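Local atomic coordinates of conserved hypothetical protein (Bacteroides thetaiotaomicron, PDB entry 2F06), a protein that is of unknown function but probably senses amino acids through a pair of ACT domains, and is seen here with histidine bound. Residues S10-N15 and F45-G50; T24-K29 and K60-N65; G76-N81 and V111-I116. One frame throughout, in Å; residues are numbered along the deposited sequence. Where two conformers were deposited one is given.

Contact 1. Residues S10-N15 and F45-G50; sequences SIFLEN and FGILRG
Leu13 reaches across strand 46-50 on the face of the sheet that also carries Ile11 and Leu48. Its CB lies 3.6 Å from Gly46 O, and CG stays over the same carbonyl. There the chain forks: CD1 settles over the backbone, 4.0 Å from Leu48 N, while CD2 turns to the neighbouring side chain and meets Leu48 CB, also at 4.0 Å. With CG anti to the carbonyl carbon (chi1 -47°), both branches are swung across the strand opposite. Gly46 has no side chain, which lets Leu13 lie this close. Further along, Ile11 and Leu48 run side by side and touch at their ends, CD1 to CD2. Helix 19-29 roofs this face through Leu20 and Val23.

The two strands are the central antiparallel pair of the first ACT domain, a βαββαβ unit of ferredoxin-like fold, flanked by strands 34-41 and 69-80. Ile11 and Leu48 exchange two backbone hydrogen bonds, Ile11 N to Leu48 O being 2.8 Å; Leu13 and Gly46 exchange two more, the one from Gly46 N to Leu13 O being the longest of the four at 3.2 Å.

Ser10, Phe12, Ile47 and Arg49 point to the other face, where further subunits pack. Ile47 CD1 comes to the edge of the Phe12 ring, 3.8 Å from Phe12 CD1 and near the ring plane, and that ring also meets Phe12 of the second subunit. At the far end one water joins the strands, 2.6 Å from Ser10 OG and accepting from Arg49 NE at 2.9 Å. The outer end of the Arg49 guanidinium makes a salt bridge with Glu41 of the third subunit, and the group is also in cation-pi contact with Tyr102.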
ATOM      1  N   SER A  10       5.924   5.266 -12.585  1.00 19.80           N
ATOM      2  CA  SER A  10       5.315   5.379 -11.284  1.00 20.62           C
ATOM      3  C   SER A  10       5.282   6.826 -10.880  1.00 21.57           C
ATOM      4  O   SER A  10       6.337   7.411 -10.661  1.00 21.96           O
ATOM      5  CB  SER A  10       6.106   4.564 -10.252  1.00 19.75           C
ATOM      6  OG  SER A  10       5.789   3.196 -10.488  1.00 22.44           O
ATOM      7  N   ILE A  11       4.074   7.345 -10.681  1.00 23.01           N
ATOM      8  CA  ILE A  11       3.873   8.722 -10.426  1.00 24.56           C
ATOM      9  C   ILE A  11       3.207   8.971  -9.048  1.00 26.53           C
ATOM     10  O   ILE A  11       2.084   8.452  -8.774  1.00 26.62           O
ATOM     11  CB  ILE A  11       3.054   9.380 -11.561  1.00 23.18           C
ATOM     12  CG1 ILE A  11       3.611   9.062 -12.941  1.00 22.44           C
ATOM     13  CG2 ILE A  11       3.003  10.909 -11.372  1.00 24.32           C
ATOM     14  CD1 ILE A  11       2.540   8.986 -14.009  1.00 20.17           C
ATOM     15  N   PHE A  12       3.892   9.776  -8.222  1.00 26.99           N
ATOM     16  CA  PHE A  12       3.450  10.097  -6.852  1.00 30.38           C
ATOM     17  C   PHE A  12       2.353  11.166  -6.928  1.00 31.50           C
ATOM     18  O   PHE A  12       2.577  12.242  -7.444  1.00 31.99           O
ATOM     19  CB  PHE A  12       4.632  10.533  -5.999  1.00 30.04           C
ATOM     20  CG  PHE A  12       4.276  10.977  -4.557  1.00 31.83           C
ATOM     21  CD1 PHE A  12       3.764  10.053  -3.613  1.00 33.89           C
ATOM     22  CD2 PHE A  12       4.507  12.314  -4.150  1.00 28.92           C
ATOM     23  CE1 PHE A  12       3.489  10.454  -2.278  1.00 32.38           C
ATOM     24  CE2 PHE A  12       4.242  12.744  -2.857  1.00 28.28           C
ATOM     25  CZ  PHE A  12       3.720  11.799  -1.905  1.00 35.47           C
ATOM     26  N   LEU A  13       1.135  10.804  -6.517  1.00 33.78           N
ATOM     27  CA  LEU A  13      -0.031  11.698  -6.622  1.00 34.07           C
ATOM     28  C   LEU A  13      -0.221  12.146  -5.186  1.00 36.05           C
ATOM     29  O   LEU A  13      -0.643  11.341  -4.308  1.00 36.23           O
ATOM     30  CB  LEU A  13      -1.304  10.946  -7.086  1.00 33.30           C
ATOM     31  CG  LEU A  13      -1.372   9.961  -8.267  1.00 35.26           C
ATOM     32  CD1 LEU A  13      -2.621   8.981  -8.216  1.00 33.78           C
ATOM     33  CD2 LEU A  13      -1.217  10.641  -9.613  1.00 34.36           C
ATOM     34  N   GLU A  14       0.109  13.390  -4.917  1.00 37.26           N
ATOM     35  CA  GLU A  14      -0.099  13.956  -3.601  1.00 39.79           C
ATOM     36  C   GLU A  14      -1.580  14.342  -3.359  1.00 40.09           C
ATOM     37  O   GLU A  14      -2.412  14.087  -4.208  1.00 40.03           O
ATOM     38  CB  GLU A  14       0.839  15.131  -3.436  1.00 40.27           C
ATOM     39  CG  GLU A  14       0.695  16.180  -4.450  1.00 44.04           C
ATOM     40  CD  GLU A  14       0.790  17.541  -3.809  1.00 50.83           C
ATOM     41  OE1 GLU A  14      -0.056  17.827  -2.927  1.00 53.51           O
ATOM     42  OE2 GLU A  14       1.687  18.344  -4.192  1.00 55.14           O
ATOM     43  N   ASN A  15      -1.948  14.893  -2.207  1.00 42.04           N
ATOM     44  CA  ASN A  15      -3.331  15.484  -2.111  1.00 43.81           C
ATOM     45  C   ASN A  15      -4.410  14.323  -2.230  1.00 44.89           C
ATOM     46  O   ASN A  15      -4.344  13.396  -1.423  1.00 44.81           O
ATOM     47  CB  ASN A  15      -3.371  16.692  -3.106  1.00 42.76           C
ATOM     48  CG  ASN A  15      -4.743  17.070  -3.625  1.00 41.18           C
ATOM     49  OD1 ASN A  15      -4.957  17.094  -4.835  1.00 30.99           O
ATOM     50  ND2 ASN A  15      -5.655  17.432  -2.726  1.00 40.54           N
ATOM     51  N   PHE A  45      -2.551   9.262  -0.325  1.00 25.46           N
ATOM     52  CA  PHE A  45      -1.979   9.520  -1.634  0.50 25.04           C
ATOM     53  C   PHE A  45      -2.117   8.279  -2.475  1.00 27.29           C
ATOM     54  O   PHE A  45      -2.342   7.196  -1.922  1.00 27.26           O
ATOM     55  CB  PHE A  45      -0.484   9.900  -1.490  0.50 23.83           C
ATOM     56  CG  PHE A  45      -0.226  11.037  -0.505  0.50 20.86           C
ATOM     57  CD1 PHE A  45      -0.302  12.342  -0.905  0.50 18.49           C
ATOM     58  CD2 PHE A  45       0.077  10.778   0.817  0.50 17.02           C
ATOM     59  CE1 PHE A  45      -0.065  13.362  -0.001  0.50 16.42           C
ATOM     60  CE2 PHE A  45       0.334  11.766   1.697  0.50 17.70           C
ATOM     61  CZ  PHE A  45       0.240  13.075   1.300  0.50 16.16           C
ATOM     62  N   GLY A  46      -1.894   8.441  -3.778  1.00 28.54           N
ATOM     63  CA  GLY A  46      -1.739   7.284  -4.635  1.00 30.78           C
ATOM     64  C   GLY A  46      -0.444   7.219  -5.366  1.00 30.25           C
ATOM     65  O   GLY A  46       0.287   8.199  -5.471  1.00 32.13           O
ATOM     66  N   ILE A  47      -0.150   6.046  -5.855  1.00 29.74           N
ATOM     67  CA  ILE A  47       0.823   6.005  -6.875  1.00 31.99           C
ATOM     68  C   ILE A  47       0.192   5.484  -8.172  1.00 31.05           C
ATOM     69  O   ILE A  47      -0.273   4.298  -8.229  1.00 32.60           O
ATOM     70  CB  ILE A  47       2.051   5.158  -6.496  1.00 33.35           C
ATOM     71  CG1 ILE A  47       3.099   6.026  -5.741  1.00 36.18           C
ATOM     72  CG2 ILE A  47       2.802   4.802  -7.751  1.00 32.46           C
ATOM     73  CD1 ILE A  47       2.729   6.511  -4.364  1.00 38.39           C
ATOM     74  N   LEU A  48       0.223   6.341  -9.190  1.00 28.06           N
ATOM     75  CA  LEU A  48      -0.184   5.912 -10.494  1.00 27.26           C
ATOM     76  C   LEU A  48       0.927   5.114 -11.159  1.00 25.79           C
ATOM     77  O   LEU A  48       1.965   5.663 -11.525  1.00 26.41           O
ATOM     78  CB  LEU A  48      -0.606   7.077 -11.376  1.00 26.63           C
ATOM     79  CG  LEU A  48      -1.145   6.784 -12.797  1.00 27.79           C
ATOM     80  CD1 LEU A  48      -2.432   5.926 -12.713  1.00 27.83           C
ATOM     81  CD2 LEU A  48      -1.475   8.124 -13.511  1.00 26.84           C
ATOM     82  N   ARG A  49       0.654   3.846 -11.361  1.00 22.50           N
ATOM     83  CA  ARG A  49       1.474   3.013 -12.203  1.00 22.38           C
ATOM     84  C   ARG A  49       0.895   2.992 -13.606  1.00 23.32           C
ATOM     85  O   ARG A  49      -0.309   2.783 -13.781  1.00 23.54           O
ATOM     86  CB  ARG A  49       1.431   1.635 -11.645  1.00 22.00           C
ATOM     87  CG  ARG A  49       2.276   1.498 -10.493  1.00 20.10           C
ATOM     88  CD  ARG A  49       2.130   0.012  -9.919  1.00 24.48           C
ATOM     89  NE  ARG A  49       3.020  -0.038  -8.751  1.00 22.09           N
ATOM     90  CZ  ARG A  49       2.834  -0.829  -7.712  1.00 22.13           C
ATOM     91  NH1 ARG A  49       1.796  -1.720  -7.684  1.00 22.55           N
ATOM     92  NH2 ARG A  49       3.715  -0.732  -6.736  1.00 17.97           N
ATOM     93  N   GLY A  50       1.742   3.184 -14.602  1.00 22.18           N
ATOM     94  CA  GLY A  50       1.256   3.607 -15.882  1.00 24.32           C
ATOM     95  C   GLY A  50       2.101   3.030 -16.999  1.00 23.83           C
ATOM     96  O   GLY A  50       3.319   3.152 -16.986  1.00 24.37           O
TER
HETATM   97  O   HOH W   1       5.493   1.427  -8.539  1.00 10.72           O

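Contact 2. Residues T24-K29 and K60-N65; sequences TEVLAK and KALKDN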
ATOM      1  N   THR A  24      -3.219  13.413 -15.882  1.00 17.40           N
ATOM      2  CA  THR A  24      -3.769  12.915 -17.160  1.00 18.41           C
ATOM      3  C   THR A  24      -3.862  14.047 -18.180  1.00 18.04           C
ATOM      4  O   THR A  24      -3.766  13.790 -19.394  1.00 18.74           O
ATOM      5  CB  THR A  24      -5.151  12.234 -17.012  1.00 17.53           C
ATOM      6  OG1 THR A  24      -6.051  13.115 -16.330  1.00 17.80           O
ATOM      7  CG2 THR A  24      -4.974  10.837 -16.242  1.00 18.30           C
ATOM      8  N   GLU A  25      -4.050  15.253 -17.682  1.00 17.26           N
ATOM      9  CA  GLU A  25      -3.956  16.477 -18.521  1.00 20.33           C
ATOM     10  C   GLU A  25      -2.557  16.785 -19.114  1.00 20.03           C
ATOM     11  O   GLU A  25      -2.452  17.090 -20.293  1.00 22.01           O
ATOM     12  CB  GLU A  25      -4.523  17.676 -17.767  1.00 18.33           C
ATOM     13  CG  GLU A  25      -6.077  17.563 -17.607  1.00 21.56           C
ATOM     14  CD  GLU A  25      -6.754  18.740 -16.899  1.00 24.40           C
ATOM     15  OE1 GLU A  25      -6.064  19.592 -16.251  1.00 29.74           O
ATOM     16  OE2 GLU A  25      -8.017  18.839 -17.023  1.00 28.79           O
ATOM     17  N   VAL A  26      -1.508  16.799 -18.308  1.00 21.87           N
ATOM     18  CA  VAL A  26      -0.105  16.725 -18.812  1.00 24.04           C
ATOM     19  C   VAL A  26       0.128  15.715 -19.937  1.00 24.05           C
ATOM     20  O   VAL A  26       0.668  16.068 -20.984  1.00 26.31           O
ATOM     21  CB  VAL A  26       0.958  16.449 -17.703  1.00 23.72           C
ATOM     22  CG1 VAL A  26       2.375  16.472 -18.318  1.00 24.11           C
ATOM     23  CG2 VAL A  26       0.876  17.533 -16.638  1.00 24.70           C
ATOM     24  N   LEU A  27      -0.276  14.476 -19.737  1.00 23.42           N
ATOM     25  CA  LEU A  27      -0.106  13.458 -20.752  1.00 22.69           C
ATOM     26  C   LEU A  27      -0.948  13.679 -22.003  1.00 21.92           C
ATOM     27  O   LEU A  27      -0.424  13.482 -23.097  1.00 21.81           O
ATOM     28  CB  LEU A  27      -0.345  12.061 -20.156  1.00 22.44           C
ATOM     29  CG  LEU A  27       0.660  11.753 -19.033  1.00 26.28           C
ATOM     30  CD1 LEU A  27       0.378  10.382 -18.424  1.00 27.34           C
ATOM     31  CD2 LEU A  27       2.147  11.810 -19.506  1.00 24.30           C
ATOM     32  N   ALA A  28      -2.222  14.091 -21.852  1.00 19.66           N
ATOM     33  CA  ALA A  28      -3.084  14.443 -22.983  1.00 20.44           C
ATOM     34  C   ALA A  28      -2.483  15.540 -23.854  1.00 21.09           C
ATOM     35  O   ALA A  28      -2.623  15.522 -25.097  1.00 21.56           O
ATOM     36  CB  ALA A  28      -4.440  14.944 -22.503  1.00 19.83           C
ATOM     37  N   LYS A  29      -1.895  16.545 -23.205  1.00 21.27           N
ATOM     38  CA  LYS A  29      -1.372  17.710 -23.927  1.00 22.70           C
ATOM     39  C   LYS A  29      -0.195  17.298 -24.853  1.00 23.36           C
ATOM     40  O   LYS A  29       0.058  17.950 -25.894  1.00 23.95           O
ATOM     41  CB  LYS A  29      -0.940  18.789 -22.935  1.00 22.12           C
ATOM     42  CG  LYS A  29      -0.056  19.882 -23.532  1.00 23.69           C
ATOM     43  CD  LYS A  29      -0.063  21.171 -22.672  1.00 25.60           C
ATOM     44  CE  LYS A  29      -1.164  22.216 -23.076  1.00 27.18           C
ATOM     45  NZ  LYS A  29      -0.996  22.990 -24.398  1.00 27.02           N
ATOM     46  N   LYS A  60       9.668  13.190 -19.101  1.00 21.23           N
ATOM     47  CA  LYS A  60      10.231  14.549 -19.066  1.00 22.08           C
ATOM     48  C   LYS A  60       9.136  15.634 -18.900  1.00 21.86           C
ATOM     49  O   LYS A  60       9.363  16.636 -18.206  1.00 21.22           O
ATOM     50  CB  LYS A  60      11.123  14.758 -20.296  1.00 23.41           C
ATOM     51  CG  LYS A  60      11.574  16.166 -20.537  1.00 26.56           C
ATOM     52  CD  LYS A  60      12.196  16.304 -21.934  1.00 31.98           C
ATOM     53  CE  LYS A  60      12.224  17.768 -22.372  1.00 33.63           C
ATOM     54  NZ  LYS A  60      12.805  18.525 -21.223  1.00 35.50           N
ATOM     55  N   ALA A  61       7.972  15.426 -19.529  1.00 20.86           N
ATOM     56  CA  ALA A  61       6.805  16.295 -19.359  1.00 21.61           C
ATOM     57  C   ALA A  61       6.333  16.376 -17.873  1.00 21.55           C
ATOM     58  O   ALA A  61       6.115  17.476 -17.287  1.00 21.77           O
ATOM     59  CB  ALA A  61       5.652  15.805 -20.261  1.00 21.40           C
ATOM     60  N   LEU A  62       6.220  15.214 -17.256  1.00 21.83           N
ATOM     61  CA  LEU A  62       5.897  15.130 -15.854  1.00 21.37           C
ATOM     62  C   LEU A  62       6.912  15.815 -14.939  1.00 21.80           C
ATOM     63  O   LEU A  62       6.487  16.587 -14.090  1.00 21.50           O
ATOM     64  CB  LEU A  62       5.645  13.660 -15.456  1.00 21.52           C
ATOM     65  CG  LEU A  62       4.341  13.208 -16.119  1.00 21.07           C
ATOM     66  CD1 LEU A  62       4.235  11.628 -16.183  1.00 21.31           C
ATOM     67  CD2 LEU A  62       3.180  13.823 -15.350  1.00 18.95           C
ATOM     68  N   LYS A  63       8.219  15.547 -15.090  1.00 22.14           N
ATOM     69  CA  LYS A  63       9.278  16.278 -14.329  1.00 23.91           C
ATOM     70  C   LYS A  63       9.213  17.798 -14.523  1.00 23.50           C
ATOM     71  O   LYS A  63       9.437  18.572 -13.581  1.00 23.64           O
ATOM     72  CB  LYS A  63      10.696  15.855 -14.758  1.00 24.01           C
ATOM     73  CG  LYS A  63      11.063  14.395 -14.483  1.00 28.26           C
ATOM     74  CD  LYS A  63      11.309  14.130 -12.972  1.00 31.05           C
ATOM     75  CE  LYS A  63      12.545  14.879 -12.487  1.00 33.10           C
ATOM     76  NZ  LYS A  63      12.800  14.359 -11.129  1.00 38.14           N
ATOM     77  N   ASP A  64       8.962  18.212 -15.768  1.00 24.28           N
ATOM     78  CA  ASP A  64       8.800  19.613 -16.147  1.00 23.44           C
ATOM     79  C   ASP A  64       7.624  20.260 -15.411  1.00 22.91           C
ATOM     80  O   ASP A  64       7.670  21.461 -15.118  1.00 23.18           O
ATOM     81  CB  ASP A  64       8.489  19.735 -17.651  1.00 24.59           C
ATOM     82  CG  ASP A  64       9.722  19.649 -18.529  1.00 26.47           C
ATOM     83  OD1 ASP A  64      10.851  19.593 -17.993  1.00 28.25           O
ATOM     84  OD2 ASP A  64       9.541  19.603 -19.778  1.00 30.40           O
ATOM     85  N   ASN A  65       6.548  19.494 -15.215  1.00 21.39           N
ATOM     86  CA  ASN A  65       5.380  19.936 -14.463  1.00 21.33           C
ATOM     87  C   ASN A  65       5.454  19.638 -12.961  1.00 22.54           C
ATOM     88  O   ASN A  65       4.438  19.740 -12.262  1.00 22.76           O
ATOM     89  CB  ASN A  65       4.127  19.328 -15.071  1.00 20.98           C
ATOM     90  CG  ASN A  65       3.738  20.013 -16.370  1.00 22.78           C
ATOM     91  OD1 ASN A  65       2.943  20.969 -16.385  1.00 25.07           O
ATOM     92  ND2 ASN A  65       4.339  19.566 -17.457  1.00 19.10           N
TER
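Both methyls of Val26 sit over one face of the Asn65 side-chain amide. CG2 is almost straight above the amide carbon, 3.8 Å from Asn65 CG, and CG1 lies over the nitrogen, 3.8 Å from Asn65 ND2. At the edge, exactly in the amide plane, is the carbonyl of Ala61: Asn65 ND2 donates to Ala61 O over 2.7 Å in a practically straight bond (178° at the hydrogen). That bond fixes how the amide is rotated and keeps its face turned to the valine. Ala61 O is gripped twice, since Asn65 N also donates to it at 2.9 Å; the two donors come from opposite faces of the carbonyl plane, ND2 lying well above it. Asn65 is the first residue past the helix to leave helical geometry, and through its ND2 bond the side chain folds back onto the last turn.

The rest of the contact is aliphatic. Val26 CG1, anti to the backbone N (chi1 -177°), points at the other helix, 3.9 Å from Ala61 CB, and also meets Leu62 CD2. The other branch, Leu62 CD1, lies 3.9 Å from Leu27 CD2, the two leucines meeting at about a right angle. Phe67 packs on both Val26 and Leu62, and Leu9 and Ile11 of strand 5-13 lie under Leu62.

The axes of segments 24-29 and 60-64 pass 9.8 Å apart at 129°, running roughly against each other. Two such helices side by side on one face of an antiparallel sheet are the helical layer of an ACT domain, here the first of the pair.

Contact 3. Residues G76-N81 and V111-I116; sequences GISCPN and VANVVI. With HIS (histidine), chain C.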
ATOM      1  N   GLY A  76       5.251  -7.366 -20.350  1.00 23.95           N
ATOM      2  CA  GLY A  76       3.882  -7.606 -20.773  1.00 22.74           C
ATOM      3  C   GLY A  76       3.761  -8.983 -21.392  1.00 23.44           C
ATOM      4  O   GLY A  76       4.658  -9.415 -22.082  1.00 22.37           O
ATOM      5  N   ILE A  77       2.676  -9.706 -21.097  1.00 23.32           N
ATOM      6  CA  ILE A  77       2.391 -10.981 -21.728  1.00 23.46           C
ATOM      7  C   ILE A  77       0.933 -10.988 -22.180  1.00 24.98           C
ATOM      8  O   ILE A  77       0.104 -10.186 -21.704  1.00 23.33           O
ATOM      9  CB  ILE A  77       2.619 -12.233 -20.819  1.00 23.94           C
ATOM     10  CG1 ILE A  77       1.711 -12.223 -19.630  1.00 25.22           C
ATOM     11  CG2 ILE A  77       4.045 -12.362 -20.299  1.00 25.68           C
ATOM     12  CD1 ILE A  77       1.246 -13.597 -19.318  1.00 28.39           C
ATOM     13  N   SER A  78       0.645 -11.891 -23.099  1.00 24.44           N
ATOM     14  CA  SER A  78      -0.687 -12.097 -23.576  1.00 26.00           C
ATOM     15  C   SER A  78      -1.003 -13.570 -23.372  1.00 25.39           C
ATOM     16  O   SER A  78      -0.136 -14.441 -23.583  1.00 25.66           O
ATOM     17  CB  SER A  78      -0.726 -11.764 -25.080  1.00 26.61           C
ATOM     18  OG  SER A  78      -2.011 -12.003 -25.607  1.00 31.50           O
ATOM     19  N   CYS A  79      -2.209 -13.872 -22.925  1.00 23.97           N
ATOM     20  CA  CYS A  79      -2.625 -15.277 -22.890  1.00 24.38           C
ATOM     21  C   CYS A  79      -4.072 -15.404 -23.324  1.00 22.57           C
ATOM     22  O   CYS A  79      -4.729 -14.416 -23.534  1.00 22.41           O
ATOM     23  CB  CYS A  79      -2.432 -15.874 -21.495  1.00 25.28           C
ATOM     24  SG  CYS A  79      -3.305 -14.979 -20.222  1.00 27.14           S
ATOM     25  N   PRO A  80      -4.549 -16.622 -23.540  1.00 22.47           N
ATOM     26  CA  PRO A  80      -5.996 -16.718 -23.836  1.00 21.57           C
ATOM     27  C   PRO A  80      -6.943 -16.169 -22.744  1.00 22.85           C
ATOM     28  O   PRO A  80      -6.637 -16.211 -21.536  1.00 22.32           O
ATOM     29  CB  PRO A  80      -6.186 -18.221 -24.140  1.00 21.30           C
ATOM     30  CG  PRO A  80      -4.844 -18.617 -24.720  1.00 19.33           C
ATOM     31  CD  PRO A  80      -3.862 -17.912 -23.794  1.00 20.31           C
ATOM     32  N   ASN A  81      -8.067 -15.610 -23.206  1.00 21.76           N
ATOM     33  CA  ASN A  81      -9.073 -15.099 -22.297  1.00 21.23           C
ATOM     34  C   ASN A  81     -10.027 -16.217 -21.957  1.00 21.15           C
ATOM     35  O   ASN A  81     -11.216 -16.152 -22.282  1.00 21.28           O
ATOM     36  CB  ASN A  81      -9.832 -13.873 -22.860  1.00 20.25           C
ATOM     37  CG  ASN A  81     -10.798 -13.263 -21.833  1.00 20.98           C
ATOM     38  OD1 ASN A  81     -10.575 -13.389 -20.639  1.00 19.18           O
ATOM     39  ND2 ASN A  81     -11.881 -12.628 -22.300  1.00 19.43           N
ATOM     40  N   VAL A 111      -8.069 -12.434 -26.002  1.00 22.84           N
ATOM     41  CA  VAL A 111      -6.844 -12.616 -25.201  1.00 23.38           C
ATOM     42  C   VAL A 111      -6.908 -11.739 -23.959  1.00 23.62           C
ATOM     43  O   VAL A 111      -7.874 -11.035 -23.722  1.00 24.64           O
ATOM     44  CB  VAL A 111      -5.537 -12.295 -26.000  1.00 22.13           C
ATOM     45  CG1 VAL A 111      -5.356 -13.215 -27.220  1.00 25.19           C
ATOM     46  CG2 VAL A 111      -5.518 -10.844 -26.395  1.00 23.94           C
ATOM     47  N   ALA A 112      -5.858 -11.755 -23.170  1.00 24.92           N
ATOM     48  CA  ALA A 112      -5.782 -10.914 -22.004  1.00 24.91           C
ATOM     49  C   ALA A 112      -4.367 -10.407 -21.980  1.00 25.70           C
ATOM     50  O   ALA A 112      -3.459 -11.124 -22.329  1.00 26.26           O
ATOM     51  CB  ALA A 112      -6.080 -11.724 -20.770  1.00 24.99           C
ATOM     52  N   ASN A 113      -4.194  -9.143 -21.634  1.00 27.05           N
ATOM     53  CA  ASN A 113      -2.894  -8.504 -21.567  1.00 27.78           C
ATOM     54  C   ASN A 113      -2.507  -8.394 -20.106  1.00 27.48           C
ATOM     55  O   ASN A 113      -3.318  -7.997 -19.283  1.00 27.97           O
ATOM     56  CB  ASN A 113      -3.001  -7.107 -22.225  1.00 27.32           C
ATOM     57  CG  ASN A 113      -3.185  -7.214 -23.726  1.00 30.23           C
ATOM     58  OD1 ASN A 113      -4.192  -6.750 -24.294  1.00 35.43           O
ATOM     59  ND2 ASN A 113      -2.267  -7.883 -24.375  1.00 26.83           N
ATOM     60  N   VAL A 114      -1.287  -8.765 -19.779  1.00 26.09           N
ATOM     61  CA  VAL A 114      -0.867  -8.771 -18.388  1.00 26.53           C
ATOM     62  C   VAL A 114       0.455  -8.057 -18.293  1.00 26.13           C
ATOM     63  O   VAL A 114       1.370  -8.376 -19.033  1.00 26.55           O
ATOM     64  CB  VAL A 114      -0.696 -10.236 -17.795  1.00 27.20           C
ATOM     65  CG1 VAL A 114      -0.568 -10.166 -16.253  1.00 27.51           C
ATOM     66  CG2 VAL A 114      -1.877 -11.141 -18.238  1.00 25.07           C
ATOM     67  N   VAL A 115       0.524  -7.077 -17.398  1.00 25.80           N
ATOM     68  CA  VAL A 115       1.775  -6.445 -16.995  1.00 26.07           C
ATOM     69  C   VAL A 115       2.275  -7.005 -15.675  1.00 24.77           C
ATOM     70  O   VAL A 115       1.568  -7.002 -14.646  1.00 23.32           O
ATOM     71  CB  VAL A 115       1.580  -4.929 -16.862  1.00 27.29           C
ATOM     72  CG1 VAL A 115       2.804  -4.259 -16.175  1.00 29.71           C
ATOM     73  CG2 VAL A 115       1.274  -4.320 -18.222  1.00 26.19           C
ATOM     74  N   ILE A 116       3.517  -7.465 -15.714  1.00 24.29           N
ATOM     75  CA  ILE A 116       4.147  -8.097 -14.587  1.00 23.68           C
ATOM     76  C   ILE A 116       5.372  -7.415 -14.105  1.00 23.15           C
ATOM     77  O   ILE A 116       6.284  -7.149 -14.898  1.00 22.60           O
ATOM     78  CB  ILE A 116       4.710  -9.484 -15.003  1.00 23.81           C
ATOM     79  CG1 ILE A 116       3.622 -10.333 -15.617  1.00 29.21           C
ATOM     80  CG2 ILE A 116       5.201 -10.225 -13.781  1.00 19.82           C
ATOM     81  CD1 ILE A 116       2.618 -10.784 -14.593  1.00 36.25           C
TER
HETATM   82  N   HIS C 152      -9.478 -14.603 -18.540  1.00 24.28           N
HETATM   83  CA  HIS C 152      -8.184 -15.339 -18.308  1.00 24.26           C
HETATM   84  C   HIS C 152      -8.042 -16.142 -17.048  1.00 24.22           C
HETATM   85  O   HIS C 152      -8.980 -16.457 -16.320  1.00 23.83           O
HETATM   86  CB  HIS C 152      -6.947 -14.436 -18.453  1.00 24.07           C
HETATM   87  CG  HIS C 152      -6.913 -13.210 -17.555  1.00 27.84           C
HETATM   88  ND1 HIS C 152      -7.703 -12.089 -17.773  1.00 31.56           N
HETATM   89  CD2 HIS C 152      -6.074 -12.878 -16.539  1.00 25.31           C
HETATM   90  CE1 HIS C 152      -7.394 -11.152 -16.885  1.00 32.89           C
HETATM   91  NE2 HIS C 152      -6.400 -11.606 -16.130  1.00 29.05           N
HETATM   92  OXT HIS C 152      -6.903 -16.490 -16.704  1.00 25.09           O
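The first and third strands of the second ACT domain lie side by side here, and the end of the pair where strand 69-80 runs into its following loop forms part of a histidine pocket. The strands are antiparallel. Ile77 and Val114 exchange two backbone hydrogen bonds, Ile77 N reaching Val114 O at 2.8 Å; Cys79 and Ala112 exchange two more, of which Cys79 N to Ala112 O is the longer at 3.1 Å.

Ile77, Cys79, Ala112 and Val114 share one face. Ile77 and Val114 point the same way, with Ile77 CG1 pressed against Val114 CB at 3.6 Å; CG1 stands between its own backbone N and carbonyl carbon (chi1 63°), and CD1 runs on along Val114 CG2. On the opposite face Ser78 OG lies 3.6 Å from Val111 CB.

Bound histidine lies over the Cys79 and Ala112 end. Ala112 CB lies to one side of the imidazole plane, just beyond its CG-ND1 edge, 3.4 Å from ND1 of the ligand, while Cys79 SG approaches the ligand CB at 4.1 Å. Beyond the strand, Asn81 places its amide with CG anti to the backbone N (chi1 -175°), and Asn81 OD1 takes a hydrogen bond from the ligand amino N at 2.7 Å. Asn81 OD1 also accepts from Asn33 of the third subunit, and Asn81 ND2 is held by Asn109 O and by the terminal carboxylate of Leu144 of the third subunit.

Leu86 and Ser105 bind the ligand from this chain, Asn33 and Leu34 from the third subunit. An amide oxygen facing the amino group, probably charged, at a seam between subunits is consistent with an amino-acid signal that could be passed between them.

Contacts 1 and 2 are the sheet and helix layers of one domain: their centres are 13 Å apart and they touch where Ile11 CD1 meets Leu62 CD1 at 3.8 Å. Contact 3 lies in the other ACT domain, on the opposite side of the chain's centre, about 24 Å from contact 1 and 28 Å from contact 2 between centres. Strand 69-80 links the halves, pairing with strand 5-13 at one end and with strand 111-118 at the other. Only contact 3 holds residues of the histidine pocket, yet the side chains of Leu48 and Leu27 come within about 8 and 7 Å of a bound histidine, so both domains lie close to ligand in the assembly.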